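Local coordinates for Ice-binding protein (Flavobacteriaceae bacterium, PDB 5UYT) that probably binds to ice crystals and limits their growth as an antifreeze protein, using two right-handed beta-solenoid domains in tandem, at residues Ile29-Ser40 / Val46-Thr57; Ile392-Arg401 / Phe412-Pro420. All coordinates share one frame; numbering follows the deposited sequence. Where two conformers were deposited one is given.

Contact 1: residues Ile29-Ser40 / Val46-Thr57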
ATOM      1  N   ILE A  29      -2.156   6.607   3.876  1.00 22.04           N
ATOM      2  CA  ILE A  29      -2.642   7.248   2.645  1.00 22.25           C
ATOM      3  C   ILE A  29      -2.314   6.374   1.462  1.00 21.87           C
ATOM      4  O   ILE A  29      -1.166   5.963   1.326  1.00 21.68           O
ATOM      5  CB  ILE A  29      -1.955   8.618   2.364  1.00 23.03           C
ATOM      6  CG1 ILE A  29      -2.026   9.577   3.588  1.00 24.79           C
ATOM      7  CG2 ILE A  29      -2.507   9.237   1.072  1.00 23.71           C
ATOM      8  CD1 ILE A  29      -3.373  10.207   3.836  1.00 25.56           C
ATOM      9  N   THR A  30      -3.312   6.126   0.610  1.00 20.87           N
ATOM     10  CA  THR A  30      -3.123   5.430  -0.663  1.00 20.70           C
ATOM     11  C   THR A  30      -3.605   6.335  -1.784  1.00 20.91           C
ATOM     12  O   THR A  30      -4.791   6.608  -1.890  1.00 20.84           O
ATOM     13  CB  THR A  30      -3.890   4.100  -0.727  1.00 20.69           C
ATOM     14  OG1 THR A  30      -3.483   3.288   0.372  1.00 20.87           O
ATOM     15  CG2 THR A  30      -3.566   3.359  -2.068  1.00 21.28           C
ATOM     16  N   GLY A  31      -2.675   6.737  -2.636  1.00 21.40           N
ATOM     17  CA  GLY A  31      -2.923   7.713  -3.695  1.00 22.09           C
ATOM     18  C   GLY A  31      -1.830   8.766  -3.627  1.00 22.57           C
ATOM     19  O   GLY A  31      -1.163   8.931  -2.575  1.00 21.96           O
ATOM     20  N   ASP A  32      -1.674   9.529  -4.709  1.00 23.42           N
ATOM     21  CA  ASP A  32      -0.734  10.644  -4.662  1.00 23.88           C
ATOM     22  C   ASP A  32      -1.218  11.718  -3.667  1.00 24.57           C
ATOM     23  O   ASP A  32      -2.429  11.846  -3.390  1.00 24.44           O
ATOM     24  CB  ASP A  32      -0.502  11.239  -6.052  1.00 25.09           C
ATOM     25  CG  ASP A  32       0.259  10.311  -6.994  1.00 25.99           C
ATOM     26  OD1 ASP A  32       0.674   9.203  -6.577  1.00 24.62           O
ATOM     27  OD2 ASP A  32       0.428  10.694  -8.179  1.00 27.46           O
ATOM     28  N   VAL A  33      -0.271  12.542  -3.208  1.00 25.09           N
ATOM     29  CA  VAL A  33      -0.546  13.668  -2.306  1.00 25.52           C
ATOM     30  C   VAL A  33       0.148  14.874  -2.913  1.00 27.02           C
ATOM     31  O   VAL A  33       1.331  14.813  -3.256  1.00 27.25           O
ATOM     32  CB  VAL A  33       0.046  13.404  -0.897  1.00 25.22           C
ATOM     33  CG1 VAL A  33      -0.041  14.666  -0.016  1.00 26.29           C
ATOM     34  CG2 VAL A  33      -0.654  12.214  -0.234  1.00 23.94           C
ATOM     35  N   GLY A  34      -0.556  15.983  -3.050  1.00 27.29           N
ATOM     36  CA  GLY A  34       0.129  17.102  -3.648  1.00 28.96           C
ATOM     37  C   GLY A  34      -0.580  18.423  -3.679  1.00 29.56           C
ATOM     38  O   GLY A  34      -1.758  18.538  -3.301  1.00 28.74           O
ATOM     39  N   THR A  35       0.168  19.417  -4.138  1.00 30.87           N
ATOM     40  CA  THR A  35      -0.351  20.756  -4.337  1.00 32.12           C
ATOM     41  C   THR A  35       0.347  21.357  -5.553  1.00 33.77           C
ATOM     42  O   THR A  35       1.535  21.128  -5.788  1.00 34.33           O
ATOM     43  CB  THR A  35      -0.158  21.625  -3.068  1.00 33.04           C
ATOM     44  OG1 THR A  35      -0.144  23.016  -3.423  1.00 35.39           O
ATOM     45  CG2 THR A  35       1.161  21.247  -2.332  1.00 33.33           C
ATOM     46  N   ASN A  36      -0.390  22.135  -6.332  1.00 35.28           N
ATOM     47  CA  ASN A  36       0.157  22.690  -7.553  1.00 36.46           C
ATOM     48  C   ASN A  36       0.961  23.982  -7.344  1.00 38.89           C
ATOM     49  O   ASN A  36       1.465  24.557  -8.312  1.00 39.83           O
ATOM     50  CB  ASN A  36      -0.965  22.885  -8.586  1.00 37.64           C
ATOM     51  CG  ASN A  36      -0.432  23.223  -9.960  1.00 39.19           C
ATOM     52  OD1 ASN A  36      -0.896  24.161 -10.620  1.00 41.62           O
ATOM     53  ND2 ASN A  36       0.575  22.494 -10.380  1.00 38.35           N
ATOM     54  N   ASN A  37       1.085  24.443  -6.094  1.00 39.04           N
ATOM     55  CA  ASN A  37       1.855  25.654  -5.813  1.00 41.79           C
ATOM     56  C   ASN A  37       2.697  25.674  -4.530  1.00 41.95           C
ATOM     57  O   ASN A  37       3.187  26.738  -4.139  1.00 43.67           O
ATOM     58  CB  ASN A  37       0.939  26.903  -5.853  1.00 43.56           C
ATOM     59  CG  ASN A  37       0.111  27.070  -4.586  1.00 42.93           C
ATOM     60  OD1 ASN A  37      -0.049  26.129  -3.775  1.00 40.97           O
ATOM     61  ND2 ASN A  37      -0.425  28.286  -4.400  1.00 44.48           N
ATOM     62  N   ALA A  38       2.847  24.526  -3.878  1.00 40.53           N
ATOM     63  CA  ALA A  38       3.641  24.429  -2.652  1.00 41.59           C
ATOM     64  C   ALA A  38       4.184  23.012  -2.529  1.00 40.59           C
ATOM     65  O   ALA A  38       4.214  22.279  -3.526  1.00 41.28           O
ATOM     66  CB  ALA A  38       2.806  24.818  -1.430  1.00 41.88           C
ATOM     67  N   ALA A  39       4.607  22.622  -1.324  1.00 40.12           N
ATOM     68  CA  ALA A  39       5.087  21.274  -1.059  1.00 38.43           C
ATOM     69  C   ALA A  39       4.416  20.771   0.202  1.00 37.22           C
ATOM     70  O   ALA A  39       4.326  21.518   1.175  1.00 37.95           O
ATOM     71  CB  ALA A  39       6.598  21.261  -0.887  1.00 39.72           C
ATOM     72  N   SER A  40       3.968  19.511   0.192  1.00 34.89           N
ATOM     73  CA  SER A  40       3.271  18.949   1.335  1.00 34.03           C
ATOM     74  C   SER A  40       4.278  18.730   2.451  1.00 34.57           C
ATOM     75  O   SER A  40       5.448  18.406   2.177  1.00 36.29           O
ATOM     76  CB  SER A  40       2.594  17.622   0.949  1.00 33.48           C
ATOM     77  OG  SER A  40       1.821  17.830  -0.236  1.00 34.44           O
ATOM     78  N   VAL A  46       3.794   7.201   2.416  1.00 20.01           N
ATOM     79  CA  VAL A  46       2.559   7.295   1.632  1.00 19.92           C
ATOM     80  C   VAL A  46       2.603   6.286   0.499  1.00 19.82           C
ATOM     81  O   VAL A  46       3.623   6.175  -0.164  1.00 21.02           O
ATOM     82  CB  VAL A  46       2.391   8.729   1.076  1.00 20.37           C
ATOM     83  CG1 VAL A  46       1.303   8.777   0.002  1.00 20.77           C
ATOM     84  CG2 VAL A  46       2.006   9.668   2.218  1.00 20.92           C
ATOM     85  N   ASP A  47       1.542   5.490   0.324  1.00 19.26           N
ATOM     86  CA  ASP A  47       1.477   4.630  -0.854  1.00 19.14           C
ATOM     87  C   ASP A  47       1.004   5.460  -2.041  1.00 19.80           C
ATOM     88  O   ASP A  47      -0.152   5.359  -2.474  1.00 19.97           O
ATOM     89  CB  ASP A  47       0.549   3.406  -0.652  1.00 19.28           C
ATOM     90  CG  ASP A  47       0.582   2.469  -1.836  1.00 19.58           C
ATOM     91  OD1 ASP A  47       1.532   2.601  -2.635  1.00 19.85           O
ATOM     92  OD2 ASP A  47      -0.310   1.589  -1.990  1.00 19.79           O
ATOM     93  N   GLY A  48       1.928   6.238  -2.592  1.00 20.29           N
ATOM     94  CA  GLY A  48       1.627   7.201  -3.646  1.00 21.53           C
ATOM     95  C   GLY A  48       2.824   8.123  -3.765  1.00 22.64           C
ATOM     96  O   GLY A  48       3.754   8.065  -2.938  1.00 22.99           O
ATOM     97  N   VAL A  49       2.810   8.967  -4.793  1.00 22.77           N
ATOM     98  CA  VAL A  49       3.932   9.889  -5.022  1.00 23.92           C
ATOM     99  C   VAL A  49       3.617  11.227  -4.397  1.00 24.53           C
ATOM    100  O   VAL A  49       2.472  11.745  -4.519  1.00 24.33           O
ATOM    101  CB  VAL A  49       4.210  10.050  -6.534  1.00 24.81           C
ATOM    102  CG1 VAL A  49       5.354  11.035  -6.807  1.00 25.63           C
ATOM    103  CG2 VAL A  49       4.463   8.674  -7.148  1.00 24.76           C
ATOM    104  N   MET A  50       4.616  11.799  -3.725  1.00 25.08           N
ATOM    105  CA  MET A  50       4.508  13.187  -3.237  1.00 26.00           C
ATOM    106  C   MET A  50       4.753  14.127  -4.412  1.00 27.51           C
ATOM    107  O   MET A  50       5.892  14.262  -4.860  1.00 28.75           O
ATOM    108  CB  MET A  50       5.505  13.435  -2.078  1.00 26.62           C
ATOM    109  CG  MET A  50       5.384  12.418  -0.930  1.00 25.82           C
ATOM    110  SD  MET A  50       3.724  12.247  -0.231  1.00 25.64           S
ATOM    111  CE  MET A  50       3.476  13.885   0.475  1.00 26.27           C
ATOM    112  N   GLN A  51       3.692  14.782  -4.916  1.00 31.09           N
ATOM    113  CA  GLN A  51       3.764  15.619  -6.118  1.00 31.44           C
ATOM    114  C   GLN A  51       3.657  17.095  -5.733  1.00 32.48           C
ATOM    115  O   GLN A  51       2.609  17.516  -5.239  1.00 31.30           O
ATOM    116  CB  GLN A  51       2.597  15.300  -7.072  1.00 31.33           C
ATOM    117  CG  GLN A  51       2.387  13.823  -7.406  1.00 30.06           C
ATOM    118  CD  GLN A  51       3.352  13.334  -8.477  1.00 30.90           C
ATOM    119  OE1 GLN A  51       4.386  13.945  -8.722  1.00 31.44           O
ATOM    120  NE2 GLN A  51       3.045  12.188  -9.066  1.00 31.17           N
ATOM    121  N   ASP A  52       4.729  17.861  -5.931  1.00 34.05           N
ATOM    122  CA  ASP A  52       4.772  19.273  -5.500  1.00 35.91           C
ATOM    123  C   ASP A  52       5.084  20.151  -6.703  1.00 36.75           C
ATOM    124  O   ASP A  52       6.173  20.050  -7.255  1.00 37.21           O
ATOM    125  CB  ASP A  52       5.843  19.480  -4.406  1.00 37.75           C
ATOM    126  CG  ASP A  52       5.582  18.625  -3.139  1.00 38.17           C
ATOM    127  OD1 ASP A  52       4.393  18.527  -2.700  1.00 38.00           O
ATOM    128  OD2 ASP A  52       6.574  18.064  -2.589  1.00 39.27           O
ATOM    129  N   SER A  53       4.114  20.965  -7.122  1.00 36.56           N
ATOM    130  CA  SER A  53       4.322  22.014  -8.143  1.00 38.26           C
ATOM    131  C   SER A  53       5.035  21.504  -9.401  1.00 38.72           C
ATOM    132  O   SER A  53       6.094  22.005  -9.765  1.00 39.83           O
ATOM    133  CB  SER A  53       5.089  23.204  -7.542  1.00 39.10           C
ATOM    134  OG  SER A  53       4.450  23.672  -6.357  1.00 38.83           O
ATOM    135  N   ASN A  54       4.449  20.509 -10.058  1.00 38.00           N
ATOM    136  CA  ASN A  54       5.090  19.866 -11.213  1.00 38.25           C
ATOM    137  C   ASN A  54       4.064  19.551 -12.288  1.00 38.55           C
ATOM    138  O   ASN A  54       2.924  20.012 -12.204  1.00 38.37           O
ATOM    139  CB  ASN A  54       5.876  18.607 -10.779  1.00 36.85           C
ATOM    140  CG  ASN A  54       5.006  17.571 -10.074  1.00 35.12           C
ATOM    141  OD1 ASN A  54       3.777  17.626 -10.121  1.00 34.42           O
ATOM    142  ND2 ASN A  54       5.651  16.607  -9.431  1.00 34.06           N
ATOM    143  N   GLY A  55       4.461  18.781 -13.302  1.00 38.97           N
ATOM    144  CA  GLY A  55       3.556  18.431 -14.401  1.00 39.34           C
ATOM    145  C   GLY A  55       2.353  17.607 -13.953  1.00 37.34           C
ATOM    146  O   GLY A  55       1.252  17.788 -14.471  1.00 37.85           O
ATOM    147  N   ALA A  56       2.547  16.703 -12.993  1.00 35.86           N
ATOM    148  CA  ALA A  56       1.425  15.942 -12.451  1.00 34.35           C
ATOM    149  C   ALA A  56       0.364  16.805 -11.739  1.00 34.11           C
ATOM    150  O   ALA A  56      -0.846  16.548 -11.868  1.00 33.86           O
ATOM    151  CB  ALA A  56       1.926  14.862 -11.508  1.00 32.55           C
ATOM    152  N   THR A  57       0.818  17.783 -10.954  1.00 34.00           N
ATOM    153  CA  THR A  57      -0.116  18.653 -10.210  1.00 33.75           C
ATOM    154  C   THR A  57      -0.787  19.663 -11.134  1.00 35.60           C
ATOM    155  O   THR A  57      -1.923  20.082 -10.885  1.00 36.06           O
ATOM    156  CB  THR A  57       0.550  19.385  -9.017  1.00 33.41           C
ATOM    157  OG1 THR A  57       1.593  20.248  -9.480  1.00 34.42           O
ATOM    158  CG2 THR A  57       1.116  18.376  -8.002  1.00 31.62           C
TER
HETATM  159  O   HOH W   1      -2.147   1.113  -0.135  1.00 18.89           O
HETATM  160  O   HOH W   2       3.347  16.295  -1.841  1.00 31.87           O
HETATM  161  O   HOH W   3       6.367  16.980   0.007  1.00 35.64           O
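The D32 carboxylate lies against the 46-57 segment and is gripped at both oxygens, each met from above the carboxylate plane. OD1 takes the backbone N-H of V49 (D32 OD1 to V49 N 2.8 Å, nearly straight at 173°), while OD2 takes the Q51 amide (D32 OD2 to Q51 NE2 3.1 Å). That donor keeps OD2 within its own amide plane, although carboxylate and amide are turned 67° against each other; the bend of Q51 at chi2 (-80°) carries NE2 back to the aspartate. N54 ND2 holds the other end of the amide at Q51 OE1, fixing its rotation. With an alanine in place of D32, V49 N would probably lose this acceptor and the Q51 amide, left to N54, would be freer to turn. On the face of the strand pair opposite Q51, V33 and M50 run side by side, and the doubly bent methionine brings CE to V33 CG1 (3.6 Å). D52, on that same face, accepts from S40 N through OD1 (3.1 Å), again from above its carboxylate plane; a water joins this oxygen to S40 OG and V33 O. Near the helix start, N36 ND2 meets T57 OG1 at 2.6 Å, with the hydroxyl oxygen close to the asparagine's amide plane. T57 in turn forms a capping box with N54 at the N-terminus of helix 55-73. Main-chain bonds alternate between V33, T35 and residues 49-53, which is the parallel strand pairing of successive coils in a beta-solenoid, here leading directly into the helix that flanks it.

Contact 2: residues Ile392-Arg401 / Phe412-Pro420; sequences INTGVEIEGR and FGINAQMTP
At the edge of the R401 guanidinium, near its plane, sits the carbonyl of T419, weakly bonded (R401 NH2 to T419 O 3.2 Å); a water lies at the edge too, in plane, accepting from NH1. M418 CB approaches the group obliquely. A bend at chi3 (75°) brings the guanidinium up to T419, and S382, V222 and Y224 take further N-H groups of the guanidinium. The F412 ring, at the far end of the contact, has I392 O at its edge (F412 CD2 to I392 O 3.6 Å), with N393 CA oblique to it. Between these ends, residues E397-E399 pair in parallel with N415-Q417, as neighbouring coils of the right-handed beta-helix do, with I398 N bonded to N415 O (2.9 Å) and Q417 N to I398 O (2.8 Å). Side chains alternate across them: I398 CB packs on A416 CB (3.9 Å) on the inner, buried face, whereas E397, E399, N415 and Q417 line the other. I414 CG2 also lies 4.2 Å from V396 CB. The chain turns a corner at E399 and G400, where T419 CG2 lies 3.7 Å from G400 N.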
ATOM      1  N   ILE A 392      18.243 -15.116  11.128  1.00 14.10           N
ATOM      2  CA  ILE A 392      16.808 -15.373  11.208  0.50 13.41           C
ATOM      3  C   ILE A 392      16.571 -15.971  12.587  1.00 13.80           C
ATOM      4  O   ILE A 392      17.028 -17.084  12.904  1.00 13.86           O
ATOM      5  CB  ILE A 392      16.285 -16.316  10.115  0.50 12.95           C
ATOM      6  CG1 ILE A 392      16.867 -15.945   8.740  0.50 12.98           C
ATOM      7  CG2 ILE A 392      14.750 -16.260  10.103  0.50 12.83           C
ATOM      8  CD1 ILE A 392      16.432 -16.849   7.612  0.50 12.03           C
ATOM      9  N   ASN A 393      15.923 -15.165  13.426  1.00 13.86           N
ATOM     10  CA  ASN A 393      15.842 -15.447  14.876  1.00 14.32           C
ATOM     11  C   ASN A 393      14.741 -16.392  15.290  1.00 14.20           C
ATOM     12  O   ASN A 393      13.896 -16.777  14.479  1.00 14.60           O
ATOM     13  CB  ASN A 393      15.711 -14.080  15.634  1.00 14.40           C
ATOM     14  CG  ASN A 393      17.032 -13.298  15.662  1.00 16.09           C
ATOM     15  OD1 ASN A 393      17.983 -13.682  16.388  1.00 17.72           O
ATOM     16  ND2 ASN A 393      17.131 -12.233  14.842  1.00 15.50           N
ATOM     17  N   THR A 394      14.777 -16.786  16.563  1.00 14.27           N
ATOM     18  CA  THR A 394      13.858 -17.779  17.096  1.00 14.56           C
ATOM     19  C   THR A 394      12.405 -17.586  16.640  1.00 14.39           C
ATOM     20  O   THR A 394      11.838 -16.518  16.821  1.00 13.93           O
ATOM     21  CB  THR A 394      13.871 -17.670  18.618  1.00 15.89           C
ATOM     22  OG1 THR A 394      15.222 -17.920  19.083  1.00 17.59           O
ATOM     23  CG2 THR A 394      12.896 -18.716  19.243  1.00 16.14           C
ATOM     24  N   GLY A 395      11.802 -18.641  16.091  1.00 14.30           N
ATOM     25  CA  GLY A 395      10.374 -18.651  15.936  1.00 14.60           C
ATOM     26  C   GLY A 395       9.907 -17.972  14.655  1.00 13.83           C
ATOM     27  O   GLY A 395       8.713 -17.980  14.376  1.00 14.43           O
ATOM     28  N   VAL A 396      10.832 -17.413  13.871  1.00 13.16           N
ATOM     29  CA  VAL A 396      10.438 -16.754  12.613  1.00 12.79           C
ATOM     30  C   VAL A 396       9.745 -17.780  11.705  1.00 14.11           C
ATOM     31  O   VAL A 396      10.199 -18.954  11.639  1.00 13.96           O
ATOM     32  CB  VAL A 396      11.673 -16.145  11.923  1.00 12.68           C
ATOM     33  CG1 VAL A 396      11.333 -15.777  10.457  1.00 12.64           C
ATOM     34  CG2 VAL A 396      12.110 -14.882  12.661  1.00 12.48           C
ATOM     35  N   GLU A 397       8.670 -17.341  11.025  1.00 13.95           N
ATOM     36  CA  GLU A 397       7.993 -18.177  10.019  1.00 15.43           C
ATOM     37  C   GLU A 397       8.215 -17.463   8.704  1.00 15.20           C
ATOM     38  O   GLU A 397       8.016 -16.239   8.622  1.00 15.50           O
ATOM     39  CB  GLU A 397       6.487 -18.247  10.329  1.00 16.96           C
ATOM     40  CG  GLU A 397       6.220 -18.953  11.661  1.00 20.22           C
ATOM     41  CD  GLU A 397       4.758 -18.916  12.094  1.00 24.02           C
ATOM     42  OE1 GLU A 397       3.932 -18.349  11.369  1.00 25.85           O
ATOM     43  OE2 GLU A 397       4.466 -19.481  13.169  1.00 27.86           O
ATOM     44  N   ILE A 398       8.655 -18.203   7.687  1.00 15.26           N
ATOM     45  CA  ILE A 398       8.836 -17.655   6.335  1.00 15.47           C
ATOM     46  C   ILE A 398       7.951 -18.452   5.347  1.00 14.63           C
ATOM     47  O   ILE A 398       7.987 -19.698   5.312  1.00 14.83           O
ATOM     48  CB  ILE A 398      10.332 -17.776   5.904  1.00 16.22           C
ATOM     49  CG1 ILE A 398      11.204 -16.747   6.671  1.00 17.26           C
ATOM     50  CG2 ILE A 398      10.534 -17.590   4.382  1.00 17.08           C
ATOM     51  CD1 ILE A 398      12.526 -17.371   7.058  1.00 18.60           C
ATOM     52  N   GLU A 399       7.117 -17.733   4.599  1.00 14.31           N
ATOM     53  CA  GLU A 399       6.413 -18.305   3.448  1.00 15.50           C
ATOM     54  C   GLU A 399       7.085 -17.622   2.271  1.00 15.22           C
ATOM     55  O   GLU A 399       6.793 -16.461   1.949  1.00 15.43           O
ATOM     56  CB  GLU A 399       4.921 -17.989   3.512  1.00 18.08           C
ATOM     57  CG  GLU A 399       4.068 -18.549   2.403  1.00 21.94           C
ATOM     58  CD  GLU A 399       2.623 -18.063   2.483  1.00 27.00           C
ATOM     59  OE1 GLU A 399       2.275 -17.394   3.498  1.00 28.96           O
ATOM     60  OE2 GLU A 399       1.812 -18.374   1.548  1.00 30.15           O
ATOM     61  N   GLY A 400       8.027 -18.335   1.667  1.00 14.91           N
ATOM     62  CA  GLY A 400       8.866 -17.717   0.628  1.00 15.78           C
ATOM     63  C   GLY A 400      10.277 -18.250   0.809  1.00 15.32           C
ATOM     64  O   GLY A 400      10.462 -19.428   0.985  1.00 14.64           O
ATOM     65  N   ARG A 401      11.281 -17.368   0.749  1.00 16.15           N
ATOM     66  CA  ARG A 401      12.672 -17.815   0.856  1.00 15.39           C
ATOM     67  C   ARG A 401      13.547 -16.685   1.329  1.00 15.84           C
ATOM     68  O   ARG A 401      13.212 -15.530   1.157  1.00 16.73           O
ATOM     69  CB  ARG A 401      13.232 -18.427  -0.447  1.00 16.44           C
ATOM     70  CG  ARG A 401      12.908 -17.695  -1.722  1.00 18.01           C
ATOM     71  CD  ARG A 401      13.280 -18.527  -2.979  1.00 18.75           C
ATOM     72  NE  ARG A 401      12.378 -19.655  -3.309  1.00 18.30           N
ATOM     73  CZ  ARG A 401      11.136 -19.532  -3.783  1.00 19.27           C
ATOM     74  NH1 ARG A 401      10.554 -18.312  -3.986  1.00 18.11           N
ATOM     75  NH2 ARG A 401      10.438 -20.625  -4.091  1.00 20.26           N
ATOM     76  N   PHE A 412      17.737 -19.800  13.678  1.00 14.08           N
ATOM     77  CA  PHE A 412      17.496 -20.270  15.034  1.00 14.46           C
ATOM     78  C   PHE A 412      16.025 -20.707  15.161  1.00 14.56           C
ATOM     79  O   PHE A 412      15.135 -19.849  15.228  1.00 14.90           O
ATOM     80  CB  PHE A 412      17.807 -19.131  16.043  1.00 15.10           C
ATOM     81  CG  PHE A 412      19.247 -18.712  16.049  1.00 16.24           C
ATOM     82  CD1 PHE A 412      20.171 -19.330  16.895  1.00 17.51           C
ATOM     83  CD2 PHE A 412      19.698 -17.696  15.220  1.00 16.43           C
ATOM     84  CE1 PHE A 412      21.523 -18.957  16.906  1.00 18.72           C
ATOM     85  CE2 PHE A 412      21.046 -17.333  15.214  1.00 17.73           C
ATOM     86  CZ  PHE A 412      21.971 -17.955  16.062  1.00 18.87           C
ATOM     87  N   GLY A 413      15.753 -22.021  15.159  1.00 13.15           N
ATOM     88  CA  GLY A 413      14.412 -22.474  15.516  1.00 13.33           C
ATOM     89  C   GLY A 413      13.326 -21.848  14.649  1.00 13.61           C
ATOM     90  O   GLY A 413      12.312 -21.350  15.180  1.00 14.34           O
ATOM     91  N   ILE A 414      13.483 -21.959  13.336  1.00 13.33           N
ATOM     92  CA  ILE A 414      12.564 -21.296  12.378  1.00 13.07           C
ATOM     93  C   ILE A 414      11.722 -22.335  11.628  1.00 14.10           C
ATOM     94  O   ILE A 414      11.996 -23.547  11.701  1.00 13.11           O
ATOM     95  CB  ILE A 414      13.317 -20.397  11.365  1.00 13.41           C
ATOM     96  CG1 ILE A 414      14.107 -21.227  10.334  1.00 13.08           C
ATOM     97  CG2 ILE A 414      14.256 -19.398  12.080  1.00 13.41           C
ATOM     98  CD1 ILE A 414      14.642 -20.327   9.191  1.00 13.13           C
ATOM     99  N   ASN A 415      10.694 -21.849  10.929  1.00 13.02           N
ATOM    100  CA  ASN A 415       9.889 -22.700  10.054  1.00 13.32           C
ATOM    101  C   ASN A 415       9.775 -21.978   8.722  1.00 13.61           C
ATOM    102  O   ASN A 415       9.183 -20.894   8.650  1.00 13.40           O
ATOM    103  CB  ASN A 415       8.532 -23.007  10.674  1.00 14.46           C
ATOM    104  CG  ASN A 415       7.787 -24.106   9.918  1.00 16.10           C
ATOM    105  OD1 ASN A 415       7.373 -25.152  10.495  1.00 18.11           O
ATOM    106  ND2 ASN A 415       7.624 -23.895   8.660  1.00 15.25           N
ATOM    107  N   ALA A 416      10.393 -22.535   7.684  1.00 12.55           N
ATOM    108  CA  ALA A 416      10.486 -21.777   6.433  1.00 12.43           C
ATOM    109  C   ALA A 416      10.015 -22.674   5.309  1.00 12.91           C
ATOM    110  O   ALA A 416      10.527 -23.793   5.155  1.00 12.82           O
ATOM    111  CB  ALA A 416      11.939 -21.331   6.195  1.00 13.27           C
ATOM    112  N   GLN A 417       9.055 -22.190   4.522  1.00 13.43           N
ATOM    113  CA  GLN A 417       8.432 -22.999   3.496  1.00 13.85           C
ATOM    114  C   GLN A 417       8.380 -22.265   2.184  1.00 14.74           C
ATOM    115  O   GLN A 417       7.794 -21.194   2.089  1.00 14.94           O
ATOM    116  CB  GLN A 417       6.990 -23.417   3.916  1.00 15.13           C
ATOM    117  CG  GLN A 417       6.996 -24.305   5.193  1.00 15.25           C
ATOM    118  CD  GLN A 417       5.608 -24.634   5.725  1.00 17.55           C
ATOM    119  OE1 GLN A 417       5.358 -24.558   6.963  1.00 19.50           O
ATOM    120  NE2 GLN A 417       4.729 -25.026   4.852  1.00 17.04           N
ATOM    121  N   MET A 418       9.034 -22.826   1.169  1.00 14.67           N
ATOM    122  CA  MET A 418       9.052 -22.188  -0.146  1.00 15.44           C
ATOM    123  C   MET A 418       7.653 -22.051  -0.732  1.00 15.82           C
ATOM    124  O   MET A 418       6.753 -22.871  -0.467  1.00 16.72           O
ATOM    125  CB  MET A 418       9.942 -22.985  -1.110  1.00 16.27           C
ATOM    126  CG  MET A 418       9.450 -24.377  -1.428  1.00 17.80           C
ATOM    127  SD  MET A 418      10.555 -25.174  -2.645  1.00 19.92           S
ATOM    128  CE  MET A 418       9.784 -26.770  -2.796  1.00 21.14           C
ATOM    129  N   THR A 419       7.477 -20.994  -1.519  1.00 15.89           N
ATOM    130  CA  THR A 419       6.267 -20.741  -2.285  1.00 17.24           C
ATOM    131  C   THR A 419       6.398 -21.485  -3.638  1.00 18.76           C
ATOM    132  O   THR A 419       7.503 -21.951  -3.976  1.00 18.80           O
ATOM    133  CB  THR A 419       6.111 -19.218  -2.504  1.00 17.50           C
ATOM    134  OG1 THR A 419       7.386 -18.687  -2.901  1.00 17.18           O
ATOM    135  CG2 THR A 419       5.699 -18.540  -1.148  1.00 16.62           C
ATOM    136  N   PRO A 420       5.293 -21.642  -4.383  1.00 20.62           N
ATOM    137  CA  PRO A 420       5.338 -22.565  -5.544  1.00 22.29           C
ATOM    138  C   PRO A 420       6.271 -22.162  -6.687  1.00 23.39           C
ATOM    139  O   PRO A 420       6.533 -20.971  -6.933  1.00 23.41           O
ATOM    140  CB  PRO A 420       3.892 -22.581  -6.053  1.00 24.26           C
ATOM    141  CG  PRO A 420       3.078 -22.199  -4.872  1.00 23.60           C
ATOM    142  CD  PRO A 420       3.905 -21.231  -4.074  1.00 21.60           C
TER
HETATM  143  O   HOH W   4       7.935 -19.139  -5.403  1.00 18.82           O

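Contact 1 comes first along the chain, in the first ice-binding-like domain, and contact 2 follows in the second. Their centres are 38 Å apart on opposite sides of the chain's centre, with nearest atoms about 20 Å apart and no touch, and they share no strand or sheet. Both join parallel strands: 32-35 with 50-52 in contact 1, and 397-404 with 415-417 in contact 2. Contact 1 leads into helix 55-73, whereas contact 2 lies among the late strands of its domain. The two domains meet near contact 1, where D47 bonds to T308 and Y312. The same solenoid construction thus occurs twice in one chain, as befits a multi-domain antifreeze protein.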